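Local coordinates for protein rhamnosidase B (Bacillus sp., PDB 2OKX) that probably hydrolyses terminal alpha-L-rhamnose residues from rhamnosides, as a glycoside hydrolase of family 78, at residues Pro205-Ala216 with Phe432-Leu443. Numbering follows the deposited sequence.
Sequences PASIQSLSRVKA and FEDGDCELVIDL
Arg213 lays its aliphatic stem across one face of the Phe432 ring: CB stands 3.8 Å from the ring centroid and 12° off the normal, a CH-pi contact. CG lies anti to the backbone N (chi1 176°), and a bend at chi3 then turns the guanidinium beyond the ring, where NH1 bonds Asp434 O, in the guanidinium plane, at 2.6 Å; NE pairs with Glu408 of strand 406-410. At the ring's edge Leu211 CD2 reaches Phe432 CZ at 3.7 Å, while Leu211 CD1 meets Leu439 CD1 at 3.9 Å, so one leucine fills the hollow between phenylalanine and leucine. Gly435, required by its own backbone angles, also spares Arg213 CG a clash with a CB. Farther along this face, Ile441 CG2 presses into Pro205 CB at 3.3 Å, tighter than usual carbon contact.

Strands 207-215 and 436-443 run antiparallel, their axes 151° apart. A classic beta bulge, with Ala206 N and Ser207 N both donating to Asp442 O, starts the pairing; a second bulge follows at Gln209. On the other face, Val440 CG2 sits 3.3 Å from Ser210 OG, and one water joins Ser210, Ser212 and Glu438, whose carboxylate also pairs with Arg404.

Trimming Arg213 to an alanine would probably bare the ring margin under CG and CD and leave Asp434 O and Glu408 without their guanidinium partner. The chemistry implies one greasy face and one hydrated, charged face, with Arg213 NH1 on Asp434 O and the Lys215 NZ to Asp434 OD1 salt bridge (2.7 Å) clamping the concanavalin-like domain's turn to strand 207-215.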
ATOM      1  N   PRO A 205       7.875  11.455  18.132  1.00 17.50           N
ATOM      2  CA  PRO A 205       8.690  10.238  18.095  1.00 16.83           C
ATOM      3  C   PRO A 205       8.984   9.720  19.502  1.00 17.75           C
ATOM      4  O   PRO A 205       8.797  10.438  20.481  1.00 17.69           O
ATOM      5  CB  PRO A 205       9.963  10.692  17.378  1.00 16.34           C
ATOM      6  CG  PRO A 205       9.478  11.799  16.486  1.00 16.07           C
ATOM      7  CD  PRO A 205       8.555  12.555  17.424  1.00 17.92           C
ATOM      8  N   ALA A 206       9.453   8.479  19.593  1.00 14.99           N
ATOM      9  CA  ALA A 206       9.764   7.877  20.884  1.00 15.81           C
ATOM     10  C   ALA A 206      11.199   8.120  21.321  1.00 15.84           C
ATOM     11  O   ALA A 206      11.459   8.367  22.496  1.00 14.83           O
ATOM     12  CB  ALA A 206       9.493   6.369  20.843  1.00 14.28           C
ATOM     13  N   SER A 207      12.132   8.050  20.378  1.00 14.56           N
ATOM     14  CA  SER A 207      13.534   8.235  20.723  1.00 16.01           C
ATOM     15  C   SER A 207      14.400   8.574  19.520  1.00 16.04           C
ATOM     16  O   SER A 207      13.945   8.542  18.374  1.00 15.71           O
ATOM     17  CB  SER A 207      14.075   6.947  21.343  1.00 17.43           C
ATOM     18  OG  SER A 207      14.059   5.890  20.387  1.00 15.59           O
ATOM     19  N   ILE A 208      15.652   8.916  19.795  1.00 15.40           N
ATOM     20  CA  ILE A 208      16.598   9.183  18.727  1.00 16.53           C
ATOM     21  C   ILE A 208      17.533   8.000  18.838  1.00 17.13           C
ATOM     22  O   ILE A 208      18.200   7.815  19.858  1.00 20.35           O
ATOM     23  CB  ILE A 208      17.372  10.494  18.933  1.00 19.46           C
ATOM     24  CG1 ILE A 208      16.410  11.679  18.780  1.00 19.66           C
ATOM     25  CG2 ILE A 208      18.524  10.578  17.910  1.00 17.87           C
ATOM     26  CD1 ILE A 208      17.079  13.036  18.774  1.00 25.76           C
ATOM     27  N   GLN A 209      17.555   7.182  17.798  1.00 17.05           N
ATOM     28  CA  GLN A 209      18.372   5.982  17.787  1.00 17.27           C
ATOM     29  C   GLN A 209      19.852   6.239  17.563  1.00 19.56           C
ATOM     30  O   GLN A 209      20.691   5.577  18.166  1.00 17.89           O
ATOM     31  CB  GLN A 209      17.856   5.025  16.717  1.00 19.71           C
ATOM     32  CG  GLN A 209      18.664   3.748  16.599  1.00 23.48           C
ATOM     33  CD  GLN A 209      18.062   2.798  15.594  1.00 27.62           C
ATOM     34  OE1 GLN A 209      16.962   2.284  15.795  1.00 29.62           O
ATOM     35  NE2 GLN A 209      18.773   2.566  14.499  1.00 27.08           N
ATOM     36  N   SER A 210      20.176   7.194  16.697  1.00 19.19           N
ATOM     37  CA  SER A 210      21.576   7.490  16.422  1.00 19.55           C
ATOM     38  C   SER A 210      21.778   8.810  15.705  1.00 21.08           C
ATOM     39  O   SER A 210      20.832   9.417  15.198  1.00 18.52           O
ATOM     40  CB  SER A 210      22.185   6.381  15.560  1.00 19.83           C
ATOM     41  OG  SER A 210      21.580   6.360  14.274  1.00 20.11           O
ATOM     42  N   LEU A 211      23.034   9.245  15.682  1.00 20.99           N
ATOM     43  CA  LEU A 211      23.436  10.461  14.994  1.00 22.94           C
ATOM     44  C   LEU A 211      24.733  10.062  14.309  1.00 21.98           C
ATOM     45  O   LEU A 211      25.571   9.390  14.904  1.00 22.60           O
ATOM     46  CB  LEU A 211      23.675  11.613  15.979  1.00 24.54           C
ATOM     47  CG  LEU A 211      23.972  12.962  15.305  1.00 28.22           C
ATOM     48  CD1 LEU A 211      23.622  14.109  16.235  1.00 28.73           C
ATOM     49  CD2 LEU A 211      25.429  13.022  14.898  1.00 28.50           C
ATOM     50  N   SER A 212      24.892  10.448  13.049  1.00 22.11           N
ATOM     51  CA  SER A 212      26.097  10.079  12.324  1.00 21.35           C
ATOM     52  C   SER A 212      26.555  11.187  11.398  1.00 20.91           C
ATOM     53  O   SER A 212      25.761  12.027  10.977  1.00 20.79           O
ATOM     54  CB  SER A 212      25.844   8.827  11.474  1.00 21.70           C
ATOM     55  OG  SER A 212      25.360   7.738  12.244  1.00 22.85           O
ATOM     56  N   ARG A 213      27.849  11.187  11.101  1.00 20.42           N
ATOM     57  CA  ARG A 213      28.406  12.143  10.156  1.00 20.76           C
ATOM     58  C   ARG A 213      28.424  11.307   8.885  1.00 18.63           C
ATOM     59  O   ARG A 213      29.043  10.243   8.847  1.00 19.79           O
ATOM     60  CB  ARG A 213      29.831  12.551  10.545  1.00 20.24           C
ATOM     61  CG  ARG A 213      30.494  13.479   9.520  1.00 20.81           C
ATOM     62  CD  ARG A 213      31.841  14.008  10.025  1.00 21.25           C
ATOM     63  NE  ARG A 213      32.855  12.964  10.141  1.00 22.87           N
ATOM     64  CZ  ARG A 213      33.807  12.739   9.239  1.00 25.23           C
ATOM     65  NH1 ARG A 213      33.882  13.487   8.147  1.00 26.55           N
ATOM     66  NH2 ARG A 213      34.691  11.769   9.431  1.00 23.26           N
ATOM     67  N   VAL A 214      27.736  11.767   7.848  1.00 21.03           N
ATOM     68  CA  VAL A 214      27.669  10.988   6.619  1.00 20.70           C
ATOM     69  C   VAL A 214      27.884  11.786   5.334  1.00 22.30           C
ATOM     70  O   VAL A 214      27.895  13.015   5.344  1.00 22.88           O
ATOM     71  CB  VAL A 214      26.297  10.281   6.514  1.00 21.26           C
ATOM     72  CG1 VAL A 214      26.005   9.504   7.804  1.00 20.06           C
ATOM     73  CG2 VAL A 214      25.201  11.311   6.266  1.00 19.83           C
ATOM     74  N   LYS A 215      28.045  11.060   4.233  1.00 22.16           N
ATOM     75  CA  LYS A 215      28.225  11.659   2.916  1.00 23.89           C
ATOM     76  C   LYS A 215      27.530  10.806   1.865  1.00 22.75           C
ATOM     77  O   LYS A 215      27.628   9.580   1.895  1.00 22.88           O
ATOM     78  CB  LYS A 215      29.707  11.758   2.551  1.00 25.13           C
ATOM     79  CG  LYS A 215      30.502  12.768   3.355  1.00 26.97           C
ATOM     80  CD  LYS A 215      31.956  12.769   2.894  1.00 28.56           C
ATOM     81  CE  LYS A 215      32.775  13.814   3.637  1.00 32.31           C
ATOM     82  NZ  LYS A 215      34.220  13.738   3.279  1.00 34.53           N
ATOM     83  N   ALA A 216      26.828  11.465   0.949  1.00 23.16           N
ATOM     84  CA  ALA A 216      26.137  10.795  -0.143  1.00 23.39           C
ATOM     85  C   ALA A 216      27.126  10.721  -1.302  1.00 25.83           C
ATOM     86  O   ALA A 216      28.163  11.386  -1.282  1.00 24.76           O
ATOM     87  CB  ALA A 216      24.917  11.598  -0.562  1.00 22.52           C
ATOM     88  N   PHE A 432      29.170  19.421  11.233  1.00 29.02           N
ATOM     89  CA  PHE A 432      30.436  18.758  10.968  1.00 29.29           C
ATOM     90  C   PHE A 432      31.202  19.552   9.919  1.00 30.57           C
ATOM     91  O   PHE A 432      30.610  20.098   8.987  1.00 31.11           O
ATOM     92  CB  PHE A 432      30.193  17.329  10.478  1.00 27.29           C
ATOM     93  CG  PHE A 432      29.512  16.455  11.493  1.00 25.56           C
ATOM     94  CD1 PHE A 432      28.257  15.913  11.234  1.00 24.29           C
ATOM     95  CD2 PHE A 432      30.117  16.198  12.721  1.00 24.44           C
ATOM     96  CE1 PHE A 432      27.610  15.127  12.185  1.00 22.81           C
ATOM     97  CE2 PHE A 432      29.479  15.413  13.680  1.00 24.54           C
ATOM     98  CZ  PHE A 432      28.221  14.878  13.409  1.00 23.38           C
ATOM     99  N   GLU A 433      32.518  19.624  10.076  1.00 33.26           N
ATOM    100  CA  GLU A 433      33.336  20.367   9.130  1.00 35.61           C
ATOM    101  C   GLU A 433      33.306  19.703   7.763  1.00 34.00           C
ATOM    102  O   GLU A 433      33.245  20.379   6.736  1.00 34.12           O
ATOM    103  CB  GLU A 433      34.780  20.459   9.619  1.00 39.03           C
ATOM    104  CG  GLU A 433      35.631  21.376   8.753  1.00 47.16           C
ATOM    105  CD  GLU A 433      37.088  21.373   9.150  1.00 50.51           C
ATOM    106  OE1 GLU A 433      37.732  20.307   9.041  1.00 53.45           O
ATOM    107  OE2 GLU A 433      37.588  22.438   9.569  1.00 53.27           O
ATOM    108  N   ASP A 434      33.343  18.375   7.754  1.00 32.25           N
ATOM    109  CA  ASP A 434      33.322  17.628   6.506  1.00 32.58           C
ATOM    110  C   ASP A 434      32.295  16.499   6.544  1.00 32.23           C
ATOM    111  O   ASP A 434      32.607  15.382   6.957  1.00 33.36           O
ATOM    112  CB  ASP A 434      34.701  17.035   6.222  1.00 33.93           C
ATOM    113  CG  ASP A 434      34.788  16.395   4.853  1.00 34.01           C
ATOM    114  OD1 ASP A 434      35.684  15.555   4.648  1.00 36.47           O
ATOM    115  OD2 ASP A 434      33.966  16.740   3.978  1.00 35.66           O
ATOM    116  N   GLY A 435      31.076  16.791   6.109  1.00 31.24           N
ATOM    117  CA  GLY A 435      30.044  15.770   6.106  1.00 30.29           C
ATOM    118  C   GLY A 435      28.694  16.294   6.540  1.00 28.72           C
ATOM    119  O   GLY A 435      28.586  17.404   7.062  1.00 29.09           O
ATOM    120  N   ASP A 436      27.662  15.483   6.328  1.00 26.94           N
ATOM    121  CA  ASP A 436      26.297  15.846   6.686  1.00 24.62           C
ATOM    122  C   ASP A 436      25.933  15.267   8.055  1.00 23.17           C
ATOM    123  O   ASP A 436      26.629  14.397   8.577  1.00 22.64           O
ATOM    124  CB  ASP A 436      25.327  15.303   5.637  1.00 25.31           C
ATOM    125  CG  ASP A 436      25.711  15.696   4.220  1.00 28.58           C
ATOM    126  OD1 ASP A 436      25.338  14.957   3.285  1.00 27.99           O
ATOM    127  OD2 ASP A 436      26.373  16.743   4.039  1.00 27.47           O
ATOM    128  N   CYS A 437      24.828  15.741   8.620  1.00 22.22           N
ATOM    129  CA  CYS A 437      24.372  15.268   9.921  1.00 22.43           C
ATOM    130  C   CYS A 437      23.141  14.387   9.752  1.00 20.79           C
ATOM    131  O   CYS A 437      22.082  14.866   9.362  1.00 20.04           O
ATOM    132  CB  CYS A 437      24.021  16.449  10.829  1.00 23.34           C
ATOM    133  SG  CYS A 437      23.473  15.963  12.485  1.00 24.39           S
ATOM    134  N   GLU A 438      23.290  13.100  10.046  1.00 19.82           N
ATOM    135  CA  GLU A 438      22.179  12.166   9.924  1.00 18.39           C
ATOM    136  C   GLU A 438      21.592  11.782  11.280  1.00 19.56           C
ATOM    137  O   GLU A 438      22.304  11.316  12.167  1.00 21.29           O
ATOM    138  CB  GLU A 438      22.632  10.894   9.212  1.00 19.22           C
ATOM    139  CG  GLU A 438      21.586   9.778   9.232  1.00 19.94           C
ATOM    140  CD  GLU A 438      22.178   8.432   8.868  1.00 20.94           C
ATOM    141  OE1 GLU A 438      22.434   8.192   7.669  1.00 20.35           O
ATOM    142  OE2 GLU A 438      22.399   7.620   9.791  1.00 21.69           O
ATOM    143  N   LEU A 439      20.291  11.981  11.428  1.00 19.99           N
ATOM    144  CA  LEU A 439      19.591  11.618  12.653  1.00 21.30           C
ATOM    145  C   LEU A 439      18.641  10.473  12.326  1.00 20.98           C
ATOM    146  O   LEU A 439      17.919  10.542  11.337  1.00 21.48           O
ATOM    147  CB  LEU A 439      18.755  12.792  13.165  1.00 23.47           C
ATOM    148  CG  LEU A 439      19.318  13.770  14.196  1.00 24.71           C
ATOM    149  CD1 LEU A 439      20.667  14.290  13.767  1.00 27.58           C
ATOM    150  CD2 LEU A 439      18.318  14.905  14.376  1.00 23.05           C
ATOM    151  N   VAL A 440      18.651   9.416  13.134  1.00 20.46           N
ATOM    152  CA  VAL A 440      17.711   8.319  12.924  1.00 18.68           C
ATOM    153  C   VAL A 440      16.698   8.466  14.050  1.00 17.92           C
ATOM    154  O   VAL A 440      17.016   8.255  15.222  1.00 16.54           O
ATOM    155  CB  VAL A 440      18.381   6.927  12.991  1.00 18.68           C
ATOM    156  CG1 VAL A 440      17.313   5.837  12.891  1.00 20.33           C
ATOM    157  CG2 VAL A 440      19.361   6.769  11.834  1.00 19.39           C
ATOM    158  N   ILE A 441      15.488   8.867  13.678  1.00 16.80           N
ATOM    159  CA  ILE A 441      14.400   9.097  14.617  1.00 16.84           C
ATOM    160  C   ILE A 441      13.525   7.853  14.684  1.00 16.53           C
ATOM    161  O   ILE A 441      13.050   7.387  13.656  1.00 16.94           O
ATOM    162  CB  ILE A 441      13.523  10.282  14.140  1.00 18.58           C
ATOM    163  CG1 ILE A 441      14.391  11.531  13.935  1.00 20.57           C
ATOM    164  CG2 ILE A 441      12.410  10.546  15.131  1.00 15.58           C
ATOM    165  CD1 ILE A 441      15.105  11.990  15.168  1.00 23.04           C
ATOM    166  N   ASP A 442      13.310   7.327  15.885  1.00 15.65           N
ATOM    167  CA  ASP A 442      12.481   6.131  16.063  1.00 15.82           C
ATOM    168  C   ASP A 442      11.102   6.512  16.586  1.00 14.57           C
ATOM    169  O   ASP A 442      10.973   7.029  17.697  1.00 13.57           O
ATOM    170  CB  ASP A 442      13.154   5.166  17.050  1.00 15.62           C
ATOM    171  CG  ASP A 442      12.419   3.833  17.176  1.00 17.24           C
ATOM    172  OD1 ASP A 442      11.358   3.649  16.538  1.00 15.77           O
ATOM    173  OD2 ASP A 442      12.914   2.963  17.922  1.00 15.56           O
ATOM    174  N   LEU A 443      10.069   6.258  15.784  1.00 14.71           N
ATOM    175  CA  LEU A 443       8.704   6.563  16.195  1.00 14.42           C
ATOM    176  C   LEU A 443       8.262   5.651  17.345  1.00 15.22           C
ATOM    177  O   LEU A 443       7.315   5.969  18.058  1.00 17.68           O
ATOM    178  CB  LEU A 443       7.730   6.399  15.017  1.00 12.50           C
ATOM    179  CG  LEU A 443       7.887   7.360  13.838  1.00 16.64           C
ATOM    180  CD1 LEU A 443       6.704   7.198  12.888  1.00 15.62           C
ATOM    181  CD2 LEU A 443       7.964   8.795  14.351  1.00 17.59           C
TER
HETATM  182  O   HOH W   1      12.313   3.777  20.587  1.00 23.92           O
HETATM  183  O   HOH W   2      15.421   2.385  18.525  1.00 22.33           O
HETATM  184  O   HOH W   3      22.738   8.201  12.306  1.00 21.25           O
HETATM  185  O   HOH W   4      35.890  13.312   6.056  1.00 56.17           O
HETATM  186  O   HOH W   5      26.632  14.296   0.930  1.00 29.13           O